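Local coordinates for KaiC domain-containing protein (Pyrococcus horikoshii, PDB 2ZTS), which is an uncharacterised KaiC-like P-loop protein that binds ADP and magnesium and probably also ATP, its cellular role being unknown, at residues L162-N165 / T166-L169; F118-D121 / N122-Y126; R129-A133 / I134-R138; R155-R158 / E159-K163. One frame throughout, in Å; residues are numbered along the deposited sequence.

Interaction 1 of 4, residues L162-N165 / T166-L169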
loop_
_atom_site.group_PDB
_atom_site.type_symbol
_atom_site.label_atom_id
_atom_site.label_comp_id
_atom_site.label_asym_id
_atom_site.label_seq_id
_atom_site.Cartn_x
_atom_site.Cartn_y
_atom_site.Cartn_z
ATOM N N LEU C 162 23.498 3.442 -12.132
ATOM C CA LEU C 162 24.393 4.573 -12.274
ATOM C C LEU C 162 25.723 4.141 -12.975
ATOM O O LEU C 162 26.167 4.790 -13.903
ATOM C CB LEU C 162 24.616 5.244 -10.914
ATOM C CG LEU C 162 23.416 6.108 -10.459
ATOM C CD1 LEU C 162 23.739 6.712 -9.118
ATOM C CD2 LEU C 162 22.970 7.192 -11.429
ATOM N N LYS C 163 26.289 2.988 -12.627
ATOM C CA LYS C 163 27.424 2.508 -13.441
ATOM C C LYS C 163 27.091 2.262 -14.922
ATOM O O LYS C 163 27.904 2.584 -15.806
ATOM C CB LYS C 163 28.042 1.238 -12.889
ATOM C CG LYS C 163 28.712 1.310 -11.563
ATOM C CD LYS C 163 29.350 -0.093 -11.307
ATOM C CE LYS C 163 30.051 -0.240 -9.967
ATOM N NZ LYS C 163 31.499 0.260 -10.007
ATOM N N LEU C 164 25.903 1.719 -15.218
ATOM C CA LEU C 164 25.549 1.486 -16.591
ATOM C C LEU C 164 25.469 2.806 -17.343
ATOM O O LEU C 164 25.858 2.881 -18.516
ATOM C CB LEU C 164 24.220 0.779 -16.717
ATOM C CG LEU C 164 23.562 0.594 -18.044
ATOM C CD1 LEU C 164 24.439 -0.149 -19.035
ATOM C CD2 LEU C 164 22.340 -0.247 -17.776
ATOM N N ASN C 165 24.890 3.817 -16.700
ATOM C CA ASN C 165 24.654 5.136 -17.323
ATOM C C ASN C 165 25.989 5.726 -17.756
ATOM O O ASN C 165 26.078 6.256 -18.845
ATOM C CB ASN C 165 23.963 6.077 -16.331
ATOM C CG ASN C 165 23.683 7.461 -16.888
ATOM O OD1 ASN C 165 23.018 7.607 -17.901
ATOM N ND2 ASN C 165 24.187 8.506 -16.188
ATOM N N THR C 166 27.007 5.587 -16.920
ATOM C CA THR C 166 28.304 6.152 -17.216
ATOM C C THR C 166 28.899 5.490 -18.481
ATOM O O THR C 166 29.415 6.201 -19.324
ATOM C CB THR C 166 29.319 6.059 -16.022
ATOM O OG1 THR C 166 29.581 4.684 -15.731
ATOM C CG2 THR C 166 28.763 6.581 -14.735
ATOM N N ILE C 167 28.802 4.160 -18.620
ATOM C CA ILE C 167 29.340 3.557 -19.817
ATOM C C ILE C 167 28.465 3.802 -21.063
ATOM O O ILE C 167 29.030 3.944 -22.109
ATOM C CB ILE C 167 29.752 2.034 -19.673
ATOM C CG1 ILE C 167 28.542 1.146 -19.733
ATOM C CG2 ILE C 167 30.477 1.762 -18.403
ATOM C CD1 ILE C 167 28.116 0.875 -21.120
ATOM N N LEU C 168 27.139 3.877 -20.965
ATOM C CA LEU C 168 26.303 4.293 -22.105
ATOM C C LEU C 168 26.688 5.658 -22.712
ATOM O O LEU C 168 26.785 5.796 -23.921
ATOM C CB LEU C 168 24.788 4.295 -21.767
ATOM C CG LEU C 168 24.195 2.938 -21.380
ATOM C CD1 LEU C 168 22.754 3.027 -20.787
ATOM C CD2 LEU C 168 24.255 1.939 -22.622
ATOM N N LEU C 169 26.879 6.642 -21.857
ATOM C CA LEU C 169 27.273 7.981 -22.241
ATOM C C LEU C 169 28.641 7.930 -22.988
ATOM O O LEU C 169 28.820 8.564 -24.021
ATOM C CB LEU C 169 27.357 8.881 -20.962
ATOM C CG LEU C 169 26.131 9.728 -20.506
ATOM C CD1 LEU C 169 24.783 9.060 -20.783
ATOM C CD2 LEU C 169 26.203 10.177 -19.000
#

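Interaction 2 of 4, residues F118-D121 / N122-Y126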
loop_
_atom_site.group_PDB
_atom_site.type_symbol
_atom_site.label_atom_id
_atom_site.label_comp_id
_atom_site.label_asym_id
_atom_site.label_seq_id
_atom_site.Cartn_x
_atom_site.Cartn_y
_atom_site.Cartn_z
ATOM N N PHE C 118 27.073 -13.204 -9.689
ATOM C CA PHE C 118 27.071 -12.269 -10.820
ATOM C C PHE C 118 28.095 -11.169 -10.629
ATOM O O PHE C 118 28.134 -10.546 -9.583
ATOM C CB PHE C 118 25.672 -11.633 -11.044
ATOM C CG PHE C 118 25.567 -10.826 -12.330
ATOM C CD1 PHE C 118 25.499 -9.450 -12.298
ATOM C CD2 PHE C 118 25.561 -11.445 -13.545
ATOM C CE1 PHE C 118 25.415 -8.704 -13.469
ATOM C CE2 PHE C 118 25.476 -10.699 -14.719
ATOM C CZ PHE C 118 25.403 -9.324 -14.668
ATOM N N ASN C 119 28.894 -10.874 -11.653
ATOM C CA ASN C 119 29.920 -9.850 -11.514
ATOM C C ASN C 119 29.652 -8.652 -12.429
ATOM O O ASN C 119 29.963 -8.660 -13.627
ATOM C CB ASN C 119 31.316 -10.443 -11.763
ATOM C CG ASN C 119 32.452 -9.482 -11.392
ATOM O OD1 ASN C 119 33.376 -9.892 -10.709
ATOM N ND2 ASN C 119 32.416 -8.229 -11.880
ATOM N N VAL C 120 29.149 -7.594 -11.804
ATOM C CA VAL C 120 28.690 -6.389 -12.464
ATOM C C VAL C 120 29.745 -5.742 -13.355
ATOM O O VAL C 120 29.460 -5.445 -14.523
ATOM C CB VAL C 120 28.194 -5.332 -11.408
ATOM C CG1 VAL C 120 27.878 -3.980 -12.083
ATOM C CG2 VAL C 120 26.961 -5.829 -10.695
ATOM N N ASP C 121 30.927 -5.496 -12.788
ATOM C CA ASP C 121 31.991 -4.766 -13.473
ATOM C C ASP C 121 32.545 -5.546 -14.675
ATOM O O ASP C 121 32.786 -4.975 -15.712
ATOM C CB ASP C 121 33.132 -4.400 -12.502
ATOM C CG ASP C 121 32.845 -3.124 -11.689
ATOM O OD1 ASP C 121 31.778 -2.443 -11.859
ATOM O OD2 ASP C 121 33.649 -2.725 -10.826
ATOM N N ASN C 122 32.749 -6.848 -14.537
ATOM C CA ASN C 122 33.070 -7.682 -15.706
ATOM C C ASN C 122 32.015 -7.571 -16.822
ATOM O O ASN C 122 32.316 -7.379 -18.014
ATOM C CB ASN C 122 33.256 -9.175 -15.305
ATOM C CG ASN C 122 34.562 -9.446 -14.514
ATOM O OD1 ASN C 122 34.781 -10.563 -14.004
ATOM N ND2 ASN C 122 35.395 -8.446 -14.393
ATOM N N PHE C 123 30.759 -7.683 -16.406
ATOM C CA PHE C 123 29.624 -7.554 -17.321
ATOM C C PHE C 123 29.722 -6.344 -18.227
ATOM O O PHE C 123 29.661 -6.463 -19.443
ATOM C CB PHE C 123 28.319 -7.462 -16.521
ATOM C CG PHE C 123 27.074 -7.461 -17.361
ATOM C CD1 PHE C 123 26.134 -6.495 -17.188
ATOM C CD2 PHE C 123 26.810 -8.484 -18.229
ATOM C CE1 PHE C 123 24.959 -6.509 -17.903
ATOM C CE2 PHE C 123 25.608 -8.509 -18.967
ATOM C CZ PHE C 123 24.696 -7.513 -18.789
ATOM N N LEU C 124 29.902 -5.200 -17.607
ATOM C CA LEU C 124 29.861 -3.911 -18.286
ATOM C C LEU C 124 31.104 -3.702 -19.183
ATOM O O LEU C 124 31.007 -3.216 -20.309
ATOM C CB LEU C 124 29.767 -2.796 -17.181
ATOM C CG LEU C 124 28.410 -2.141 -16.762
ATOM C CD1 LEU C 124 27.170 -2.930 -17.053
ATOM C CD2 LEU C 124 28.422 -1.763 -15.309
ATOM N N ARG C 125 32.272 -4.052 -18.648
ATOM C CA ARG C 125 33.513 -4.162 -19.429
ATOM C C ARG C 125 33.254 -4.995 -20.663
ATOM O O ARG C 125 33.553 -4.577 -21.808
ATOM C CB ARG C 125 34.604 -4.817 -18.578
ATOM C CG ARG C 125 36.028 -4.436 -18.939
ATOM C CD ARG C 125 37.160 -5.211 -18.158
ATOM N NE ARG C 125 36.822 -5.626 -16.781
ATOM C CZ ARG C 125 36.642 -4.811 -15.743
ATOM N NH1 ARG C 125 36.337 -5.327 -14.546
ATOM N NH2 ARG C 125 36.729 -3.485 -15.894
ATOM N N TYR C 126 32.621 -6.154 -20.483
ATOM C CA TYR C 126 32.446 -7.063 -21.642
ATOM C C TYR C 126 31.484 -6.491 -22.701
ATOM O O TYR C 126 31.721 -6.626 -23.892
ATOM C CB TYR C 126 32.085 -8.488 -21.208
ATOM C CG TYR C 126 32.178 -9.452 -22.341
ATOM C CD1 TYR C 126 31.011 -10.059 -22.894
ATOM C CD2 TYR C 126 33.436 -9.736 -22.926
ATOM C CE1 TYR C 126 31.104 -10.925 -23.977
ATOM C CE2 TYR C 126 33.545 -10.598 -24.020
ATOM C CZ TYR C 126 32.418 -11.211 -24.527
ATOM O OH TYR C 126 32.585 -12.040 -25.620
#

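Interaction 3 of 4, residues R129-A133 / I134-R138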
loop_
_atom_site.group_PDB
_atom_site.type_symbol
_atom_site.label_atom_id
_atom_site.label_comp_id
_atom_site.label_asym_id
_atom_site.label_seq_id
_atom_site.Cartn_x
_atom_site.Cartn_y
_atom_site.Cartn_z
ATOM N N ARG C 129 33.551 -3.879 -24.550
ATOM C CA ARG C 129 34.484 -4.561 -25.461
ATOM C C ARG C 129 33.792 -5.036 -26.698
ATOM O O ARG C 129 34.293 -4.881 -27.799
ATOM C CB ARG C 129 35.153 -5.726 -24.747
ATOM C CG ARG C 129 35.970 -6.595 -25.678
ATOM C CD ARG C 129 36.607 -7.787 -24.990
ATOM N NE ARG C 129 37.382 -8.540 -25.960
ATOM C CZ ARG C 129 37.823 -9.781 -25.782
ATOM N NH1 ARG C 129 38.527 -10.386 -26.743
ATOM N NH2 ARG C 129 37.570 -10.410 -24.656
ATOM N N VAL C 130 32.613 -5.607 -26.557
ATOM C CA VAL C 130 31.932 -6.180 -27.708
ATOM C C VAL C 130 31.325 -5.071 -28.611
ATOM O O VAL C 130 31.333 -5.184 -29.867
ATOM C CB VAL C 130 30.815 -7.179 -27.264
ATOM C CG1 VAL C 130 29.962 -7.638 -28.446
ATOM C CG2 VAL C 130 31.417 -8.355 -26.589
ATOM N N VAL C 131 30.796 -4.010 -27.989
ATOM C CA VAL C 131 30.308 -2.873 -28.767
ATOM C C VAL C 131 31.447 -2.336 -29.645
ATOM O O VAL C 131 31.258 -2.103 -30.835
ATOM C CB VAL C 131 29.713 -1.770 -27.853
ATOM C CG1 VAL C 131 29.697 -0.371 -28.554
ATOM C CG2 VAL C 131 28.291 -2.159 -27.446
ATOM N N LYS C 132 32.616 -2.182 -29.041
ATOM C CA LYS C 132 33.793 -1.623 -29.730
ATOM C C LYS C 132 34.358 -2.547 -30.839
ATOM O O LYS C 132 34.625 -2.093 -31.959
ATOM C CB LYS C 132 34.851 -1.258 -28.689
ATOM C CG LYS C 132 34.493 -0.032 -27.780
ATOM C CD LYS C 132 34.070 1.205 -28.641
ATOM C CE LYS C 132 34.307 2.563 -27.948
ATOM N NZ LYS C 132 33.562 3.644 -28.667
ATOM N N ALA C 133 34.442 -3.846 -30.551
ATOM C CA ALA C 133 34.876 -4.856 -31.527
ATOM C C ALA C 133 34.042 -4.958 -32.790
ATOM O O ALA C 133 34.602 -5.140 -33.860
ATOM C CB ALA C 133 34.970 -6.241 -30.854
ATOM N N ILE C 134 32.721 -4.830 -32.727
ATOM C CA ILE C 134 31.972 -4.849 -33.970
ATOM C C ILE C 134 31.595 -3.457 -34.475
ATOM O O ILE C 134 30.914 -3.358 -35.458
ATOM C CB ILE C 134 30.731 -5.769 -33.884
ATOM C CG1 ILE C 134 29.649 -5.182 -32.942
ATOM C CG2 ILE C 134 31.152 -7.177 -33.392
ATOM C CD1 ILE C 134 28.352 -5.912 -33.049
ATOM N N ASN C 135 32.077 -2.403 -33.827
ATOM C CA ASN C 135 31.679 -1.019 -34.160
ATOM C C ASN C 135 30.134 -0.853 -34.120
ATOM O O ASN C 135 29.523 -0.317 -35.043
ATOM C CB ASN C 135 32.193 -0.649 -35.542
ATOM C CG ASN C 135 32.290 0.856 -35.751
ATOM O OD1 ASN C 135 32.054 1.649 -34.842
ATOM N ND2 ASN C 135 32.678 1.256 -36.967
ATOM N N ALA C 136 29.521 -1.384 -33.061
ATOM C CA ALA C 136 28.070 -1.418 -32.920
ATOM C C ALA C 136 27.542 0.018 -32.970
ATOM O O ALA C 136 28.123 0.912 -32.405
ATOM C CB ALA C 136 27.703 -2.069 -31.576
ATOM N N LYS C 137 26.462 0.245 -33.693
ATOM C CA LYS C 137 25.741 1.477 -33.536
ATOM C C LYS C 137 24.442 1.257 -32.684
ATOM O O LYS C 137 23.804 2.230 -32.318
ATOM C CB LYS C 137 25.452 2.114 -34.907
ATOM C CG LYS C 137 26.687 2.725 -35.616
ATOM C CD LYS C 137 26.504 2.706 -37.117
ATOM C CE LYS C 137 27.339 3.766 -37.896
ATOM N NZ LYS C 137 26.533 4.272 -39.089
ATOM N N ARG C 138 24.080 0.007 -32.385
ATOM C CA ARG C 138 22.828 -0.319 -31.715
ATOM C C ARG C 138 23.104 -1.264 -30.553
ATOM O O ARG C 138 23.979 -2.123 -30.639
ATOM C CB ARG C 138 21.886 -0.955 -32.704
ATOM C CG ARG C 138 21.228 -0.001 -33.655
ATOM C CD ARG C 138 20.194 -0.639 -34.558
ATOM N NE ARG C 138 20.002 0.231 -35.715
ATOM C CZ ARG C 138 18.853 0.513 -36.297
ATOM N NH1 ARG C 138 17.724 -0.027 -35.905
ATOM N NH2 ARG C 138 18.827 1.355 -37.332
#

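Interaction 4 of 4, residues R155-R158 / E159-K163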
loop_
_atom_site.group_PDB
_atom_site.type_symbol
_atom_site.label_atom_id
_atom_site.label_comp_id
_atom_site.label_asym_id
_atom_site.label_seq_id
_atom_site.Cartn_x
_atom_site.Cartn_y
_atom_site.Cartn_z
ATOM N N ARG C 155 18.093 -4.577 -4.462
ATOM C CA ARG C 155 18.117 -3.117 -4.418
ATOM C C ARG C 155 19.431 -2.387 -4.849
ATOM O O ARG C 155 19.388 -1.218 -5.061
ATOM C CB ARG C 155 17.719 -2.620 -3.054
ATOM C CG ARG C 155 18.796 -2.772 -1.951
ATOM C CD ARG C 155 18.170 -2.593 -0.533
ATOM N NE ARG C 155 19.139 -2.108 0.449
ATOM C CZ ARG C 155 19.095 -0.934 1.128
ATOM N NH1 ARG C 155 18.109 -0.034 0.960
ATOM N NH2 ARG C 155 20.078 -0.671 2.004
ATOM N N LYS C 156 20.551 -3.075 -4.989
ATOM C CA LYS C 156 21.773 -2.473 -5.538
ATOM C C LYS C 156 21.684 -2.211 -7.035
ATOM O O LYS C 156 22.604 -1.717 -7.634
ATOM C CB LYS C 156 23.019 -3.335 -5.256
ATOM C CG LYS C 156 23.225 -3.787 -3.762
ATOM C CD LYS C 156 23.564 -2.642 -2.800
ATOM C CE LYS C 156 24.961 -2.736 -2.231
ATOM N NZ LYS C 156 25.563 -1.315 -2.147
ATOM N N ILE C 157 20.557 -2.548 -7.651
ATOM C CA ILE C 157 20.281 -2.159 -8.982
ATOM C C ILE C 157 20.426 -0.652 -9.105
ATOM O O ILE C 157 20.812 -0.152 -10.146
ATOM C CB ILE C 157 18.864 -2.640 -9.405
ATOM C CG1 ILE C 157 18.673 -2.531 -10.933
ATOM C CG2 ILE C 157 17.793 -1.858 -8.656
ATOM C CD1 ILE C 157 19.717 -3.195 -11.845
ATOM N N ARG C 158 20.157 0.071 -8.026
ATOM C CA ARG C 158 20.339 1.514 -8.025
ATOM C C ARG C 158 21.801 1.878 -8.448
ATOM O O ARG C 158 22.007 2.584 -9.422
ATOM C CB ARG C 158 20.014 2.057 -6.658
ATOM C CG ARG C 158 20.200 3.537 -6.531
ATOM C CD ARG C 158 19.538 4.130 -5.285
ATOM N NE ARG C 158 20.215 3.696 -4.071
ATOM C CZ ARG C 158 21.153 4.374 -3.423
ATOM N NH1 ARG C 158 21.554 5.568 -3.863
ATOM N NH2 ARG C 158 21.692 3.861 -2.322
ATOM N N GLU C 159 22.790 1.304 -7.750
ATOM C CA GLU C 159 24.221 1.574 -7.991
ATOM C C GLU C 159 24.627 1.025 -9.321
ATOM O O GLU C 159 25.333 1.676 -10.077
ATOM C CB GLU C 159 25.069 1.004 -6.841
ATOM C CG GLU C 159 24.961 1.810 -5.538
ATOM C CD GLU C 159 23.906 1.232 -4.548
ATOM O OE1 GLU C 159 22.815 0.704 -4.981
ATOM O OE2 GLU C 159 24.161 1.315 -3.314
ATOM N N VAL C 160 24.082 -0.141 -9.688
ATOM C CA VAL C 160 24.357 -0.728 -10.991
ATOM C C VAL C 160 23.821 0.141 -12.130
ATOM O O VAL C 160 24.502 0.350 -13.154
ATOM C CB VAL C 160 23.846 -2.164 -11.085
ATOM C CG1 VAL C 160 24.036 -2.731 -12.446
ATOM C CG2 VAL C 160 24.529 -3.088 -10.004
ATOM N N LEU C 161 22.642 0.717 -11.953
ATOM C CA LEU C 161 22.112 1.612 -12.992
ATOM C C LEU C 161 22.964 2.875 -13.210
ATOM O O LEU C 161 23.162 3.300 -14.358
ATOM C CB LEU C 161 20.664 1.942 -12.732
ATOM C CG LEU C 161 19.710 0.757 -13.056
ATOM C CD1 LEU C 161 18.316 0.921 -12.464
ATOM C CD2 LEU C 161 19.577 0.571 -14.551
ATOM N N LEU C 162 23.498 3.442 -12.132
ATOM C CA LEU C 162 24.393 4.573 -12.274
ATOM C C LEU C 162 25.723 4.141 -12.975
ATOM O O LEU C 162 26.167 4.790 -13.903
ATOM C CB LEU C 162 24.616 5.244 -10.914
ATOM C CG LEU C 162 23.416 6.108 -10.459
ATOM C CD1 LEU C 162 23.739 6.712 -9.118
ATOM C CD2 LEU C 162 22.970 7.192 -11.429
ATOM N N LYS C 163 26.289 2.988 -12.627
ATOM C CA LYS C 163 27.424 2.508 -13.441
ATOM C C LYS C 163 27.091 2.262 -14.922
ATOM O O LYS C 163 27.904 2.584 -15.806
ATOM C CB LYS C 163 28.042 1.238 -12.889
ATOM C CG LYS C 163 28.712 1.310 -11.563
ATOM C CD LYS C 163 29.350 -0.093 -11.307
ATOM C CE LYS C 163 30.051 -0.240 -9.967
ATOM N NZ LYS C 163 31.499 0.260 -10.007
HETATM O O HOH W 1 20.647 0.885 -3.036
#

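Interaction 1 of 4, residues L162-N165 / T166-L169
Leu-164 and Leu-168 touch one turn apart on helix 157-171, which packs on the central sheet of the KaiC-like P-loop NTPase fold. The frame of the contact is ordinary alpha-helical bonding. Leu-168 N binds Leu-164 O at 2.9 Å, with 170° at the hydrogen. Leu-169 N reaches Asn-165 O at 3.1 Å, and Thr-166 N binds Leu-162 O a little more loosely. The bond from Ile-167 N to Lys-163 O is weak, at 3.3 Å.

That weakly held carbonyl has a second donor. Thr-166 OG1 gives its proton to Lys-163 O at 2.7 Å. The hydroxyl sits between the backbone N and the carbonyl carbon (chi1 63°), which turns it back onto the preceding turn. An exposed polar side chain is thus bonded inside its own helix.

The apolar contacts fall on different sides of the helix. Leu-164 CG lies 3.8 Å from Leu-168 CD1, the two side chains crossing at a slant. Both are buried against strand 138-142, Leu-164 on Ile-141 and Leu-168 on Leu-139. Elsewhere Leu-162 packs on Leu-149 of the second subunit, and Leu-169 on Arg-70 of the second subunit. This helix therefore serves both the sheet and the subunit interface.

The last pair joins a buried amide to an aliphatic branch. Asn-165 also rests on Ile-198 of a nearby loop. Its two amide atoms each meet a different methyl of Leu-169: OD1 lies 3.7 Å from CD1, and ND2 lies 3.8 Å from CD2.

Interaction 2 of 4, residues F118-D121 / N122-Y126
Phe-118 and Phe-123 form an edge-to-face pair at the start of helix 120-134. The ring centroids are 5.3 Å apart and the planes stand at 61°. Phe-118 CZ comes over one face of Phe-123, 3.7 Å from CG and displaced toward the rim of that ring. With CG anti to the backbone N (chi1 -174°), the Phe-123 ring is carried to where Phe-118 CZ meets its face. Both rings also touch Leu-67, and Ile-147 of helix 144-149.

The backbone acceptors are taken up in order. Asn-119 O receives Phe-123 N at 3.1 Å. Val-120 O receives Leu-124 N at 3.1 Å, and Asp-121 O receives Arg-125 N at the same length. Tyr-126 N continues the series to Asn-122 O. Asn-119 holds the N-cap position, so this is the first turn of the helix that leads to strand 138-142 of the KaiC-like fold. The flat amide ends of Asn-119 and Asn-122 stack almost parallel on the exposed side.

Two acceptors have further company. Asp-121 O lies 3.7 Å above one face of the Arg-125 guanidinium, offset toward its rim, while its bond comes from the Arg-125 backbone. The Asp-121 carboxylate does not touch that guanidinium. Its OD1 makes a long, weak ion pair with Lys-163 NZ of helix 157-171. Tyr-126 points elsewhere, and its OH is hydrogen-bonded to Leu-106 O and Val-103 N.

On the side facing helix 157-171, Val-120 and Leu-124 run side by side in the same direction. Val-120 CG1 lies 4.0 Å from Leu-124 CD2.

Interaction 3 of 4, residues R129-A133 / I134-R138
Val-131 and Ala-136 meet where helix 120-134 ends. Val-131 CG1 lies 4.0 Å from Ala-136 CB. The methyl of Ala-136 also lies 3.6 Å from Val-131 O, the carbonyl that its own amide binds. That bond, Ala-136 N to Val-131 O, measures 2.9 Å and lies in the carbonyl plane.

A second bond runs inside the first. Asn-135 N gives its proton to Lys-132 O at 3.2 Å, but it comes from above the carbonyl plane and not onto a lone pair. Asn-135 has positive phi (55°), which swings the chain back across the helix end. The two nested bonds and the positive phi make a Schellman motif. The Val-131 to Ala-136 contact is the apolar pair that usually accompanies this cap.

Just before the turn, Ile-134 N still binds Val-130 O in the helical way, at 3.2 Å. Ile-134 CG1 sits between its backbone N and carbonyl carbon (chi1 69°), which puts it 3.5 Å from Val-130 O.

Outside this shell lies strand 62-66, whose Val-63 touches Val-130, Val-131, Ile-134 and Ala-136. The turn then delivers the chain to strand 138-142, completing a beta-alpha-beta crossover from strand 94-97. On the new strand, the buried guanidinium of Arg-138 makes a salt bridge to Glu-60 and hydrogen bonds to Lys-13 O and Phe-50 O.

Interaction 4 of 4, residues R155-R158 / E159-K163
The guanidinium of Arg-158 has the Glu-159 carboxylate over one face, with Glu-159 CD 4.0 Å above the plane and offset toward the rim. The two planes are 43° apart. Arg-158 NH2 lies 3.7 Å from Glu-159 OE2, a long salt bridge of charges in which no N-H points at the oxygen. The terminal nitrogens of Arg-158 bond to the second subunit: NH1 binds Leu-149 O and Leu-151 O of the second subunit, and NH2 binds Glu-152 O of the second subunit.

This is the first turn of helix 157-171 in the KaiC-like fold, entered from a 3-10 turn at 155-156. Here the helix takes part in the subunit interface.

Glu-159 has a second cation. Lys-156 NZ forms a salt bridge with Glu-159 OE2 at 3.2 Å, coming from above the carboxylate plane. The Glu-159 chain bends at chi2 (96°), which folds the carboxylate back over the turn to both partners. Water 1 ties the network to the backbone. It accepts from Arg-158 NE at 3.0 Å and donates to Glu-159 OE1 at 2.9 Å and to Arg-155 O. The network probably holds the arginine in place for the neighbouring carbonyls.

The backbone bonds of the turn include Val-160 N to Lys-156 O and Leu-161 N to Ile-157 O. On the buried side, Ile-157 and Leu-161 both pack on Ile-144. There, Ile-157 CG1 lies 3.8 Å from Leu-161 CD1.

How the interactions relate
Along the chain, interaction 2 opens helix 120-134 and interaction 3 ends it and turns the chain into strand 138-142. Interaction 4 then begins helix 157-171, and interaction 1 continues it. Each is a local contact within or at the end of a helix. None nests in another, but interactions 4 and 1 overlap at Leu-162 and Lys-163. The two helices lie against each other through interaction 2: Val-120 packs on Val-160, and Leu-124 on Lys-163. Interaction 3 touches neither interaction 1 nor interaction 4; its nearest atoms are about 7 Å and about 12 Å from theirs. Interactions 1 and 3 join their helices to the sheet; interactions 1 and 4 both reach the second subunit.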